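Local coordinates for protein trichothecene 15-O-acetyltransferase TRI3 (PDB 3FOT) that transfers an acetyl group to the 15-oxygen of trichothecene intermediates such as 15-deacetylcalonectrin on the pathway to mycotoxins including T-2 toxin, at residues Val34-Ile39 against His414-Ala418; Gly41-Arg47 against Val96-Val102; Asp340-Leu345 against Tyr354-Thr359; Ala432-Phe436 against Pro474-Leu480. One frame throughout, in Å; residues are numbered along the deposited sequence.

Contact 1 (Val34-Ile39 against His414-Ala418); sequences VGAEAI and HNFEA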
loop_
_atom_site.group_PDB
_atom_site.type_symbol
_atom_site.label_atom_id
_atom_site.label_comp_id
_atom_site.label_asym_id
_atom_site.label_seq_id
_atom_site.Cartn_x
_atom_site.Cartn_y
_atom_site.Cartn_z
ATOM N N VAL A 34 4.545 -12.322 10.719
ATOM C CA VAL A 34 5.973 -12.454 10.369
ATOM C C VAL A 34 6.417 -11.308 9.476
ATOM O O VAL A 34 5.622 -10.785 8.690
ATOM C CB VAL A 34 6.280 -13.836 9.695
ATOM C CG1 VAL A 34 5.529 -14.024 8.357
ATOM C CG2 VAL A 34 7.811 -14.029 9.482
ATOM N N GLY A 35 7.672 -10.888 9.638
ATOM C CA GLY A 35 8.252 -9.918 8.728
ATOM C C GLY A 35 7.545 -8.587 8.827
ATOM O O GLY A 35 7.304 -8.085 9.924
ATOM N N ALA A 36 7.242 -7.995 7.669
ATOM C CA ALA A 36 6.622 -6.660 7.642
ATOM C C ALA A 36 5.295 -6.616 8.397
ATOM O O ALA A 36 4.896 -5.548 8.915
ATOM C CB ALA A 36 6.444 -6.178 6.219
ATOM N N GLU A 37 4.622 -7.756 8.507
ATOM C CA GLU A 37 3.402 -7.813 9.354
ATOM C C GLU A 37 3.664 -7.363 10.777
ATOM O O GLU A 37 2.858 -6.658 11.354
ATOM C CB GLU A 37 2.816 -9.235 9.358
ATOM C CG GLU A 37 2.244 -9.677 8.019
ATOM C CD GLU A 37 1.852 -11.153 7.996
ATOM O OE1 GLU A 37 2.314 -11.906 8.891
ATOM O OE2 GLU A 37 1.122 -11.556 7.068
ATOM N N ALA A 38 4.797 -7.780 11.339
ATOM C CA ALA A 38 5.140 -7.488 12.727
ATOM C C ALA A 38 5.355 -5.991 12.939
ATOM O O ALA A 38 5.092 -5.476 14.024
ATOM C CB ALA A 38 6.370 -8.296 13.135
ATOM N N ILE A 39 5.845 -5.301 11.905
ATOM C CA ILE A 39 6.012 -3.851 11.977
ATOM C C ILE A 39 4.644 -3.171 12.086
ATOM O O ILE A 39 4.372 -2.438 13.052
ATOM C CB ILE A 39 6.795 -3.278 10.741
ATOM C CG1 ILE A 39 8.216 -3.830 10.697
ATOM C CG2 ILE A 39 6.893 -1.756 10.862
ATOM C CD1 ILE A 39 8.960 -3.540 9.382
ATOM N N HIS A 414 12.791 -7.641 8.837
ATOM C CA HIS A 414 11.600 -6.901 9.287
ATOM C C HIS A 414 11.138 -7.366 10.680
ATOM O O HIS A 414 10.606 -6.571 11.462
ATOM C CB HIS A 414 10.460 -6.985 8.263
ATOM C CG HIS A 414 10.687 -6.184 7.019
ATOM N ND1 HIS A 414 10.122 -6.524 5.807
ATOM C CD2 HIS A 414 11.402 -5.055 6.796
ATOM C CE1 HIS A 414 10.475 -5.637 4.894
ATOM N NE2 HIS A 414 11.248 -4.733 5.469
ATOM N N ASN A 415 11.339 -8.640 11.007
ATOM C CA ASN A 415 11.151 -9.048 12.411
ATOM C C ASN A 415 12.025 -8.183 13.344
ATOM O O ASN A 415 11.576 -7.677 14.387
ATOM C CB ASN A 415 11.501 -10.513 12.613
ATOM C CG ASN A 415 10.416 -11.463 12.143
ATOM O OD1 ASN A 415 9.266 -11.085 11.918
ATOM N ND2 ASN A 415 10.787 -12.736 12.014
ATOM N N PHE A 416 13.277 -8.004 12.948
ATOM C CA PHE A 416 14.192 -7.168 13.720
ATOM C C PHE A 416 13.698 -5.713 13.793
ATOM O O PHE A 416 13.704 -5.084 14.855
ATOM C CB PHE A 416 15.607 -7.244 13.151
ATOM C CG PHE A 416 16.537 -6.233 13.753
ATOM C CD1 PHE A 416 17.165 -6.496 14.972
ATOM C CD2 PHE A 416 16.733 -4.987 13.141
ATOM C CE1 PHE A 416 18.012 -5.527 15.558
ATOM C CE2 PHE A 416 17.563 -4.026 13.717
ATOM C CZ PHE A 416 18.214 -4.308 14.926
ATOM N N GLU A 417 13.255 -5.194 12.654
ATOM C CA GLU A 417 12.792 -3.819 12.580
ATOM C C GLU A 417 11.590 -3.551 13.512
ATOM O O GLU A 417 11.523 -2.508 14.197
ATOM C CB GLU A 417 12.448 -3.514 11.128
ATOM C CG GLU A 417 12.147 -2.072 10.853
ATOM C CD GLU A 417 12.212 -1.757 9.370
ATOM O OE1 GLU A 417 12.735 -2.585 8.578
ATOM O OE2 GLU A 417 11.749 -0.662 9.009
ATOM N N ALA A 418 10.659 -4.499 13.560
ATOM C CA ALA A 418 9.499 -4.403 14.449
ATOM C C ALA A 418 9.920 -4.316 15.917
ATOM O O ALA A 418 9.428 -3.469 16.691
ATOM C CB ALA A 418 8.574 -5.599 14.223
HETATM O O HOH W 1 8.790 -8.887 5.389
#
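His414, which binds the substrate 15-deacetylcalonectrin, sits on a helix whose flank is packed against the start of helix 36-41, where Gly35 and Ala36 lead the chain into its first turn. The methylene CB of His414 rests on this entry, 3.4 Å from Gly35 C. Its CG stands beside the backbone N and anti to the carbonyl carbon (chi1 -72°), which carries the imidazole past Ala36, whose CB lies obliquely to the ring. Water 1 lies in the imidazole plane, 2.7 Å from His414 ND1, and accepts from Ala36 N, so it ties the ring to the first turn. In the same plane Glu417 OE1 lies at the ring edge; that oxygen is hydrogen-bonded to Tyr255 OH. One residue on, the side chain of Asn415 bends back across the interface, and its OD1 accepts from Gly35 N at 2.8 Å (N-H...O 154°), with the donor well above the amide plane. Glu37 OE1 takes Val34 N at 2.9 Å, and its other oxygen pairs with Arg31. Farther along, Ala38 CB meets Ala418 CB at 3.6 Å, two small residues that let the helices come close. Ile39 CD1 crosses the Glu417 side chain and touches it from CB to the carboxylate carbon, CD being 3.7 Å away. The Asn415 bond and the alanine packing seat the helix, while water 1 on ND1 probably helps set the imidazole's rotation.

Contact 2 (Gly41-Arg47 against Val96-Val102); sequences GLEEKNR and VSWDDEV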
loop_
_atom_site.group_PDB
_atom_site.type_symbol
_atom_site.label_atom_id
_atom_site.label_comp_id
_atom_site.label_asym_id
_atom_site.label_seq_id
_atom_site.Cartn_x
_atom_site.Cartn_y
_atom_site.Cartn_z
ATOM N N GLY A 41 1.769 -4.472 12.653
ATOM C CA GLY A 41 1.020 -5.088 13.746
ATOM C C GLY A 41 1.411 -4.699 15.168
ATOM O O GLY A 41 0.683 -5.043 16.096
ATOM N N LEU A 42 2.530 -3.992 15.368
ATOM C CA LEU A 42 2.920 -3.560 16.737
ATOM C C LEU A 42 1.711 -3.006 17.477
ATOM O O LEU A 42 1.056 -2.074 17.013
ATOM C CB LEU A 42 4.016 -2.510 16.731
ATOM C CG LEU A 42 5.395 -2.935 16.248
ATOM C CD1 LEU A 42 6.310 -1.706 16.125
ATOM C CD2 LEU A 42 5.971 -3.937 17.233
ATOM N N GLU A 43 1.392 -3.627 18.613
ATOM C CA GLU A 43 0.138 -3.310 19.301
ATOM C C GLU A 43 -0.088 -1.813 19.514
ATOM O O GLU A 43 -1.163 -1.297 19.192
ATOM C CB GLU A 43 0.014 -4.105 20.605
ATOM C CG GLU A 43 -1.346 -3.919 21.251
ATOM C CD GLU A 43 -1.566 -4.802 22.433
ATOM O OE1 GLU A 43 -0.639 -5.549 22.838
ATOM O OE2 GLU A 43 -2.678 -4.723 22.958
ATOM N N GLU A 44 0.921 -1.114 20.033
ATOM C CA GLU A 44 0.792 0.319 20.341
ATOM C C GLU A 44 0.570 1.220 19.104
ATOM O O GLU A 44 0.107 2.357 19.242
ATOM C CB GLU A 44 1.990 0.824 21.174
ATOM C CG GLU A 44 3.375 0.786 20.497
ATOM C CD GLU A 44 4.132 -0.537 20.627
ATOM O OE1 GLU A 44 3.540 -1.586 21.017
ATOM O OE2 GLU A 44 5.343 -0.527 20.279
ATOM N N LYS A 45 0.934 0.717 17.933
ATOM C CA LYS A 45 0.743 1.435 16.670
ATOM C C LYS A 45 -0.517 0.992 15.944
ATOM O O LYS A 45 -1.286 1.828 15.457
ATOM C CB LYS A 45 1.967 1.251 15.786
ATOM C CG LYS A 45 3.253 1.707 16.437
ATOM C CD LYS A 45 4.238 2.020 15.344
ATOM C CE LYS A 45 5.668 1.993 15.827
ATOM N NZ LYS A 45 5.935 3.124 16.737
ATOM N N ASN A 46 -0.732 -0.318 15.875
ATOM C CA ASN A 46 -1.931 -0.866 15.251
ATOM C C ASN A 46 -3.224 -0.387 15.943
ATOM O O ASN A 46 -4.219 -0.084 15.273
ATOM C CB ASN A 46 -1.841 -2.391 15.202
ATOM C CG ASN A 46 -2.768 -2.988 14.169
ATOM O OD1 ASN A 46 -3.919 -3.282 14.477
ATOM N ND2 ASN A 46 -2.277 -3.146 12.919
ATOM N N ARG A 47 -3.216 -0.330 17.283
ATOM C CA ARG A 47 -4.375 0.198 18.029
ATOM C C ARG A 47 -4.678 1.664 17.724
ATOM O O ARG A 47 -5.806 2.115 17.930
ATOM C CB ARG A 47 -4.223 -0.024 19.544
ATOM C CG ARG A 47 -4.375 -1.472 19.930
ATOM C CD ARG A 47 -4.363 -1.677 21.463
ATOM N NE ARG A 47 -4.713 -3.057 21.792
ATOM C CZ ARG A 47 -5.953 -3.541 21.864
ATOM N NH1 ARG A 47 -7.009 -2.771 21.609
ATOM N NH2 ARG A 47 -6.143 -4.805 22.177
ATOM N N VAL A 96 -7.161 -9.388 14.672
ATOM C CA VAL A 96 -5.864 -9.304 15.291
ATOM C C VAL A 96 -5.989 -9.386 16.797
ATOM O O VAL A 96 -6.946 -8.855 17.387
ATOM C CB VAL A 96 -5.137 -7.991 14.912
ATOM C CG1 VAL A 96 -5.880 -6.759 15.407
ATOM C CG2 VAL A 96 -3.706 -7.993 15.478
ATOM N N SER A 97 -5.011 -10.040 17.410
ATOM C CA SER A 97 -4.864 -10.031 18.868
ATOM C C SER A 97 -3.394 -10.008 19.224
ATOM O O SER A 97 -2.521 -10.209 18.364
ATOM C CB SER A 97 -5.512 -11.268 19.509
ATOM O OG SER A 97 -4.939 -12.484 19.081
ATOM N N TRP A 98 -3.122 -9.789 20.507
ATOM C CA TRP A 98 -1.755 -9.768 20.944
ATOM C C TRP A 98 -1.620 -10.523 22.247
ATOM O O TRP A 98 -2.559 -10.562 23.066
ATOM C CB TRP A 98 -1.269 -8.344 21.194
ATOM C CG TRP A 98 -1.187 -7.502 19.972
ATOM C CD1 TRP A 98 -0.111 -7.367 19.140
ATOM C CD2 TRP A 98 -2.238 -6.700 19.413
ATOM N NE1 TRP A 98 -0.416 -6.491 18.109
ATOM C CE2 TRP A 98 -1.713 -6.078 18.247
ATOM C CE3 TRP A 98 -3.564 -6.422 19.797
ATOM C CZ2 TRP A 98 -2.468 -5.199 17.459
ATOM C CZ3 TRP A 98 -4.321 -5.544 19.002
ATOM C CH2 TRP A 98 -3.768 -4.958 17.838
ATOM N N ASP A 99 -0.435 -11.075 22.447
ATOM C CA ASP A 99 0.002 -11.374 23.820
ATOM C C ASP A 99 1.136 -10.435 24.193
ATOM O O ASP A 99 1.148 -9.270 23.779
ATOM C CB ASP A 99 0.354 -12.854 23.996
ATOM C CG ASP A 99 1.364 -13.352 22.988
ATOM O OD1 ASP A 99 2.177 -12.558 22.445
ATOM O OD2 ASP A 99 1.356 -14.558 22.754
ATOM N N ASP A 100 2.108 -10.913 24.961
ATOM C CA ASP A 100 3.157 -10.013 25.418
ATOM C C ASP A 100 4.305 -9.867 24.418
ATOM O O ASP A 100 5.157 -8.977 24.566
ATOM C CB ASP A 100 3.631 -10.430 26.809
ATOM C CG ASP A 100 2.515 -10.324 27.845
ATOM O OD1 ASP A 100 1.815 -9.283 27.899
ATOM O OD2 ASP A 100 2.318 -11.281 28.600
ATOM N N GLU A 101 4.302 -10.707 23.387
ATOM C CA GLU A 101 5.330 -10.649 22.350
ATOM C C GLU A 101 5.080 -9.476 21.413
ATOM O O GLU A 101 3.980 -8.925 21.356
ATOM C CB GLU A 101 5.387 -11.944 21.560
ATOM C CG GLU A 101 5.579 -13.204 22.414
ATOM C CD GLU A 101 5.874 -14.436 21.578
ATOM O OE1 GLU A 101 6.243 -14.286 20.385
ATOM O OE2 GLU A 101 5.751 -15.560 22.122
ATOM N N VAL A 102 6.128 -9.080 20.706
ATOM C CA VAL A 102 6.021 -8.032 19.694
ATOM C C VAL A 102 5.100 -8.399 18.497
ATOM O O VAL A 102 4.221 -7.596 18.135
ATOM C CB VAL A 102 7.433 -7.602 19.213
ATOM C CG1 VAL A 102 7.373 -6.873 17.878
ATOM C CG2 VAL A 102 8.121 -6.740 20.285
HETATM O O HOH W 2 2.917 -5.844 19.701
HETATM O O HOH W 3 1.941 -6.712 22.255
HETATM O O HOH W 4 -1.037 -7.191 24.868
#
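Glu43 lies flat along the indole of Trp98. Its CB stands over the five-membered ring, 3.4 Å from the centroid and almost on the ring normal, a CH-pi contact. Because CG is anti to the backbone N (chi1 -173°) and the chain beyond it is extended, the acid runs along the same face: Glu43 CG lies 3.5 Å from Trp98 CD2, and the carboxylate plane is stacked almost parallel to the ring, 4° apart. At the tip the two oxygens part. Glu43 OE1 comes within 3.3 Å of Trp98 CB and is bridged by water 4 to Asp99 O, while Glu43 OE2 offers its anti lone pair to Arg47 NE at 2.9 Å in a salt bridge. The Arg47 guanidinium slants at 45° to the indole, near its CZ3, and its NH1 is bonded to Asn151 O. Val96 CG2 covers the opposite face of Trp98 toward the rim. In the ring plane, NE1 donates to Gly41 O at 2.7 Å, while Asn46 CB abuts the edge at CZ2. Water 2 joins Glu43 N to Val102 O, and Leu42 CD2 presses tightly on Val102 CG1 at 3.3 Å. Leu42 is the N-cap of the short helix 43-46, and its O receives both Lys45 N and Asn46 N. The whole is a helical turn docked, mainly through one tryptophan, on the loop leaving edge strand 95-97 of a four-stranded antiparallel sheet.

Contact 3 (Asp340-Leu345 against Tyr354-Thr359); sequences DGRRWL and YAMCQT
Asp340 and Gln358 form an antiparallel, non-hydrogen-bonded pair at the end of the two-stranded sheet 333-340/358-365, their CA atoms 4.8 Å apart, and just beyond it Gly341 N donates to Cys357 O at 2.8 Å (N-H...O 167°). After Gly341 the chain turns into a short 3-10 segment, accompanied by an Asx turn at Asp340, whose OD1 accepts from Arg342 N at 3.0 Å. The same oxygen takes Arg342 NH1 at 2.9 Å in a salt bridge, and the two donors come from opposite faces of the carboxylate plane, so the acid pins both ends of the arginine. The Arg342 chain runs extended from CG to NE toward the 354-359 backbone. Its NH1 also forms a salt bridge with Asp190 OD2, and its NH2 is bonded to Phe353 O. Asp190 closes the HxxxD motif of the BAHD superfamily, which begins here with His186; the salt bridge of this aspartate to an arginine is a structural feature known from the superfamily. Cys357 N and Gln358 NE2 donate to Asp190 OD2 as well. Cys357 CB lies over one face of the guanidinium, 3.8 Å above its plane and toward the rim. With SG anti to the backbone N (chi1 -175°), the sulfur reaches the turn, 3.5 Å from Gly341 C, and Leu345 CD1 packs on that SG at 3.8 Å.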
loop_
_atom_site.group_PDB
_atom_site.type_symbol
_atom_site.label_atom_id
_atom_site.label_comp_id
_atom_site.label_asym_id
_atom_site.label_seq_id
_atom_site.Cartn_x
_atom_site.Cartn_y
_atom_site.Cartn_z
ATOM N N ASP A 340 8.056 -5.631 -3.377
ATOM C CA ASP A 340 7.117 -6.725 -3.491
ATOM C C ASP A 340 7.932 -8.013 -3.599
ATOM O O ASP A 340 8.828 -8.098 -4.450
ATOM C CB ASP A 340 6.254 -6.506 -4.753
ATOM C CG ASP A 340 5.379 -7.692 -5.086
ATOM O OD1 ASP A 340 5.173 -8.571 -4.226
ATOM O OD2 ASP A 340 4.874 -7.739 -6.228
ATOM N N GLY A 341 7.620 -8.988 -2.739
ATOM C CA GLY A 341 8.385 -10.242 -2.651
ATOM C C GLY A 341 7.807 -11.414 -3.426
ATOM O O GLY A 341 8.323 -12.538 -3.370
ATOM N N ARG A 342 6.739 -11.155 -4.171
ATOM C CA ARG A 342 5.997 -12.243 -4.798
ATOM C C ARG A 342 6.797 -13.101 -5.775
ATOM O O ARG A 342 6.513 -14.288 -5.906
ATOM C CB ARG A 342 4.736 -11.704 -5.460
ATOM C CG ARG A 342 3.643 -11.486 -4.443
ATOM C CD ARG A 342 2.516 -10.612 -5.022
ATOM N NE ARG A 342 1.466 -10.425 -4.019
ATOM C CZ ARG A 342 1.537 -9.565 -2.999
ATOM N NH1 ARG A 342 2.604 -8.789 -2.831
ATOM N NH2 ARG A 342 0.520 -9.462 -2.160
ATOM N N ARG A 343 7.790 -12.509 -6.431
ATOM C CA ARG A 343 8.631 -13.256 -7.378
ATOM C C ARG A 343 9.453 -14.377 -6.712
ATOM O O ARG A 343 9.932 -15.296 -7.402
ATOM C CB ARG A 343 9.551 -12.303 -8.138
ATOM C CG ARG A 343 8.839 -11.502 -9.211
ATOM C CD ARG A 343 9.752 -10.379 -9.727
ATOM N N TRP A 344 9.598 -14.305 -5.388
ATOM C CA TRP A 344 10.329 -15.321 -4.626
ATOM C C TRP A 344 9.436 -16.484 -4.159
ATOM O O TRP A 344 9.906 -17.454 -3.551
ATOM C CB TRP A 344 11.032 -14.661 -3.446
ATOM C CG TRP A 344 12.249 -13.895 -3.857
ATOM C CD1 TRP A 344 13.541 -14.367 -3.897
ATOM C CD2 TRP A 344 12.310 -12.530 -4.300
ATOM N NE1 TRP A 344 14.388 -13.378 -4.321
ATOM C CE2 TRP A 344 13.661 -12.244 -4.588
ATOM C CE3 TRP A 344 11.351 -11.519 -4.478
ATOM C CZ2 TRP A 344 14.086 -10.985 -5.033
ATOM C CZ3 TRP A 344 11.770 -10.271 -4.932
ATOM C CH2 TRP A 344 13.134 -10.015 -5.209
ATOM N N LEU A 345 8.137 -16.378 -4.444
ATOM C CA LEU A 345 7.194 -17.440 -4.131
ATOM C C LEU A 345 7.072 -18.414 -5.306
ATOM O O LEU A 345 7.329 -18.052 -6.444
ATOM C CB LEU A 345 5.804 -16.850 -3.827
ATOM C CG LEU A 345 5.703 -15.800 -2.725
ATOM C CD1 LEU A 345 4.232 -15.347 -2.609
ATOM C CD2 LEU A 345 6.188 -16.279 -1.384
ATOM N N TYR A 354 -2.543 -12.608 -1.244
ATOM C CA TYR A 354 -3.194 -11.379 -0.761
ATOM C C TYR A 354 -2.640 -10.853 0.553
ATOM O O TYR A 354 -2.755 -9.660 0.841
ATOM C CB TYR A 354 -4.716 -11.606 -0.627
ATOM C CG TYR A 354 -5.421 -11.600 -1.964
ATOM C CD1 TYR A 354 -5.192 -12.617 -2.897
ATOM C CD2 TYR A 354 -6.289 -10.567 -2.308
ATOM C CE1 TYR A 354 -5.805 -12.608 -4.127
ATOM C CE2 TYR A 354 -6.944 -10.558 -3.545
ATOM C CZ TYR A 354 -6.691 -11.582 -4.451
ATOM O OH TYR A 354 -7.306 -11.591 -5.678
ATOM N N ALA A 355 -2.056 -11.732 1.366
ATOM C CA ALA A 355 -1.413 -11.284 2.612
ATOM C C ALA A 355 -0.127 -10.504 2.274
ATOM O O ALA A 355 0.301 -10.488 1.112
ATOM C CB ALA A 355 -1.107 -12.489 3.528
ATOM N N MET A 356 0.463 -9.856 3.277
ATOM C CA MET A 356 1.725 -9.129 3.114
ATOM C C MET A 356 2.753 -10.041 2.474
ATOM O O MET A 356 2.950 -11.159 2.927
ATOM C CB MET A 356 2.255 -8.705 4.484
ATOM C CG MET A 356 3.510 -7.907 4.455
ATOM S SD MET A 356 3.176 -6.139 4.434
ATOM C CE MET A 356 2.348 -5.896 6.008
ATOM N N CYS A 357 3.435 -9.543 1.449
ATOM C CA CYS A 357 4.545 -10.287 0.869
ATOM C C CYS A 357 5.571 -9.258 0.424
ATOM O O CYS A 357 5.608 -8.854 -0.735
ATOM C CB CYS A 357 4.102 -11.195 -0.287
ATOM S SG CYS A 357 5.535 -12.207 -0.844
ATOM N N GLN A 358 6.357 -8.804 1.395
ATOM C CA GLN A 358 7.292 -7.702 1.191
ATOM C C GLN A 358 8.683 -8.092 1.618
ATOM O O GLN A 358 8.865 -8.913 2.517
ATOM C CB GLN A 358 6.872 -6.470 1.995
ATOM C CG GLN A 358 5.504 -5.915 1.545
ATOM C CD GLN A 358 5.628 -5.135 0.259
ATOM O OE1 GLN A 358 6.426 -4.190 0.186
ATOM N NE2 GLN A 358 4.846 -5.515 -0.769
ATOM N N THR A 359 9.660 -7.492 0.954
ATOM C CA THR A 359 11.027 -7.632 1.423
ATOM C C THR A 359 11.720 -6.296 1.293
ATOM O O THR A 359 11.040 -5.260 1.206
ATOM C CB THR A 359 11.769 -8.842 0.765
ATOM O OG1 THR A 359 13.071 -8.965 1.347
ATOM C CG2 THR A 359 11.879 -8.712 -0.717
#

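Contact 4 (Ala432-Phe436 against Pro474-Leu480); sequences ANPLF and PYLAIRL
Leu435 is held through both its N and its O by the neighbouring strand: its N donates to Leu476 O at 2.9 Å and its O accepts from Ile478 N at 2.8 Å, both nearly straight (167° and 165°). Straddling a residue, here Ala477, in this way is the signature of a parallel pair, and strands 435-441 and 477-483 are the parallel neighbours in a four-stranded mixed sheet, with 435-441 at its edge. Two CA-H...O contacts, from Pro434 CA to Leu476 O and from Phe436 CA to Ile478 O, fill in between. Before the strands begin, water 5 takes over, donating a hydrogen bond to Ala432 O and accepting one from Leu476 N. On the face that carries Leu435 and Ala477, Leu435 lies beside Tyr475 from the loop before the strand, both pointing the same way, with Leu435 CB 3.7 Å from Tyr475 CE1; Tyr475 CG is wedged between its own N and carbonyl carbon (chi1 56°), which sets the ring alongside the leucine. Ile478 points to the other face, where its CD1 meets Pro434 CB at 3.8 Å, and helix 500-516 covers both through Tyr506. Phe436 shares this side, and helix 306-321 packs on its ring through Thr310, Gln311 and Ile314. At the far end the phenyl meets Leu480 edge-on, CE1 lying 3.7 Å from Leu480 CB.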
loop_
_atom_site.group_PDB
_atom_site.type_symbol
_atom_site.label_atom_id
_atom_site.label_comp_id
_atom_site.label_asym_id
_atom_site.label_seq_id
_atom_site.Cartn_x
_atom_site.Cartn_y
_atom_site.Cartn_z
ATOM N N ALA A 432 15.266 13.361 9.021
ATOM C CA ALA A 432 14.876 12.071 8.464
ATOM C C ALA A 432 14.770 12.219 6.966
ATOM O O ALA A 432 14.115 13.141 6.475
ATOM C CB ALA A 432 13.545 11.630 9.022
ATOM N N ASN A 433 15.421 11.325 6.236
ATOM C CA ASN A 433 15.368 11.403 4.792
ATOM C C ASN A 433 14.034 10.874 4.238
ATOM O O ASN A 433 13.447 9.957 4.804
ATOM C CB ASN A 433 16.577 10.719 4.156
ATOM C CG ASN A 433 17.731 11.697 3.914
ATOM O OD1 ASN A 433 18.844 11.286 3.604
ATOM N ND2 ASN A 433 17.456 13.007 4.054
ATOM N N PRO A 434 13.539 11.490 3.150
ATOM C CA PRO A 434 12.349 10.955 2.509
ATOM C C PRO A 434 12.524 9.494 2.083
ATOM O O PRO A 434 13.640 9.037 1.755
ATOM C CB PRO A 434 12.155 11.884 1.302
ATOM C CG PRO A 434 12.831 13.169 1.747
ATOM C CD PRO A 434 14.026 12.704 2.467
ATOM N N LEU A 435 11.409 8.768 2.084
ATOM C CA LEU A 435 11.395 7.392 1.633
ATOM C C LEU A 435 10.521 7.290 0.379
ATOM O O LEU A 435 9.467 7.913 0.309
ATOM C CB LEU A 435 10.835 6.474 2.728
ATOM C CG LEU A 435 10.747 4.974 2.356
ATOM C CD1 LEU A 435 12.144 4.343 2.268
ATOM C CD2 LEU A 435 9.879 4.236 3.358
ATOM N N PHE A 436 10.982 6.520 -0.602
ATOM C CA PHE A 436 10.184 6.269 -1.806
ATOM C C PHE A 436 9.533 4.887 -1.793
ATOM O O PHE A 436 10.192 3.879 -1.503
ATOM C CB PHE A 436 11.067 6.403 -3.050
ATOM C CG PHE A 436 10.345 6.099 -4.330
ATOM C CD1 PHE A 436 9.296 6.922 -4.763
ATOM C CD2 PHE A 436 10.697 4.990 -5.094
ATOM C CE1 PHE A 436 8.599 6.638 -5.961
ATOM C CE2 PHE A 436 10.003 4.706 -6.291
ATOM C CZ PHE A 436 8.954 5.545 -6.711
ATOM N N PRO A 474 8.312 10.639 11.232
ATOM C CA PRO A 474 8.611 11.978 10.757
ATOM C C PRO A 474 9.358 12.069 9.421
ATOM O O PRO A 474 10.031 13.054 9.185
ATOM C CB PRO A 474 9.473 12.545 11.887
ATOM C CG PRO A 474 10.243 11.355 12.353
ATOM C CD PRO A 474 9.300 10.178 12.230
ATOM N N TYR A 475 9.248 11.060 8.555
ATOM C CA TYR A 475 9.841 11.193 7.211
ATOM C C TYR A 475 8.734 11.395 6.186
ATOM O O TYR A 475 7.581 11.042 6.431
ATOM C CB TYR A 475 10.722 9.994 6.814
ATOM C CG TYR A 475 10.036 8.659 6.868
ATOM C CD1 TYR A 475 9.397 8.124 5.742
ATOM C CD2 TYR A 475 10.038 7.907 8.042
ATOM C CE1 TYR A 475 8.790 6.880 5.792
ATOM C CE2 TYR A 475 9.415 6.686 8.107
ATOM C CZ TYR A 475 8.785 6.175 6.989
ATOM O OH TYR A 475 8.183 4.940 7.065
ATOM N N LEU A 476 9.093 11.977 5.052
ATOM C CA LEU A 476 8.146 12.157 3.968
ATOM C C LEU A 476 8.097 10.832 3.253
ATOM O O LEU A 476 9.135 10.309 2.844
ATOM C CB LEU A 476 8.617 13.260 3.014
ATOM C CG LEU A 476 8.687 14.671 3.603
ATOM C CD1 LEU A 476 9.142 15.627 2.540
ATOM C CD2 LEU A 476 7.343 15.134 4.192
ATOM N N ALA A 477 6.900 10.261 3.139
ATOM C CA ALA A 477 6.760 8.984 2.454
ATOM C C ALA A 477 6.134 9.276 1.108
ATOM O O ALA A 477 4.971 9.693 1.049
ATOM C CB ALA A 477 5.857 8.048 3.266
ATOM N N ILE A 478 6.883 8.997 0.046
ATOM C CA ILE A 478 6.531 9.426 -1.293
ATOM C C ILE A 478 6.149 8.216 -2.099
ATOM O O ILE A 478 6.951 7.290 -2.250
ATOM C CB ILE A 478 7.701 10.206 -1.961
ATOM C CG1 ILE A 478 8.086 11.406 -1.084
ATOM C CG2 ILE A 478 7.278 10.685 -3.339
ATOM C CD1 ILE A 478 9.471 11.919 -1.328
ATOM N N ARG A 479 4.905 8.202 -2.588
ATOM C CA ARG A 479 4.395 7.044 -3.302
ATOM C C ARG A 479 4.160 7.405 -4.774
ATOM O O ARG A 479 3.720 8.515 -5.067
ATOM C CB ARG A 479 3.073 6.577 -2.689
ATOM C CG ARG A 479 3.052 6.496 -1.143
ATOM C CD ARG A 479 1.782 5.757 -0.686
ATOM N NE ARG A 479 1.867 4.325 -0.966
ATOM C CZ ARG A 479 2.411 3.419 -0.168
ATOM N NH1 ARG A 479 2.419 2.145 -0.547
ATOM N NH2 ARG A 479 2.934 3.769 1.002
ATOM N N LEU A 480 4.448 6.477 -5.677
ATOM C CA LEU A 480 4.144 6.678 -7.097
ATOM C C LEU A 480 3.228 5.572 -7.578
ATOM O O LEU A 480 3.512 4.394 -7.366
ATOM C CB LEU A 480 5.433 6.635 -7.937
ATOM C CG LEU A 480 5.272 6.813 -9.465
ATOM C CD1 LEU A 480 4.931 8.242 -9.813
ATOM C CD2 LEU A 480 6.497 6.316 -10.240
HETATM O O HOH W 5 11.613 13.386 5.251
#

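How the contacts relate
Contacts 2 and 3 are nested, one after the other, within the long chain loop that contact 1 closes, and contact 4 follows near the C-terminus. Contact 1 is the hub: its centre is about 12 Å from that of contact 2 and about 14 Å from that of contact 3, and it touches both. Helix 36-41 leads straight into helix 43-46 of contact 2, where Leu42 and Val102 abut Ala418, while Met356 of contact 3 packs on Ala36 and Glu37. Contact 4, its centre about 19 Å from that of contact 1, lies in a separate sheet and touches none of the others. Contacts 1 to 3 thus cluster round the helix that carries the substrate-binding His414, with contact 4 apart.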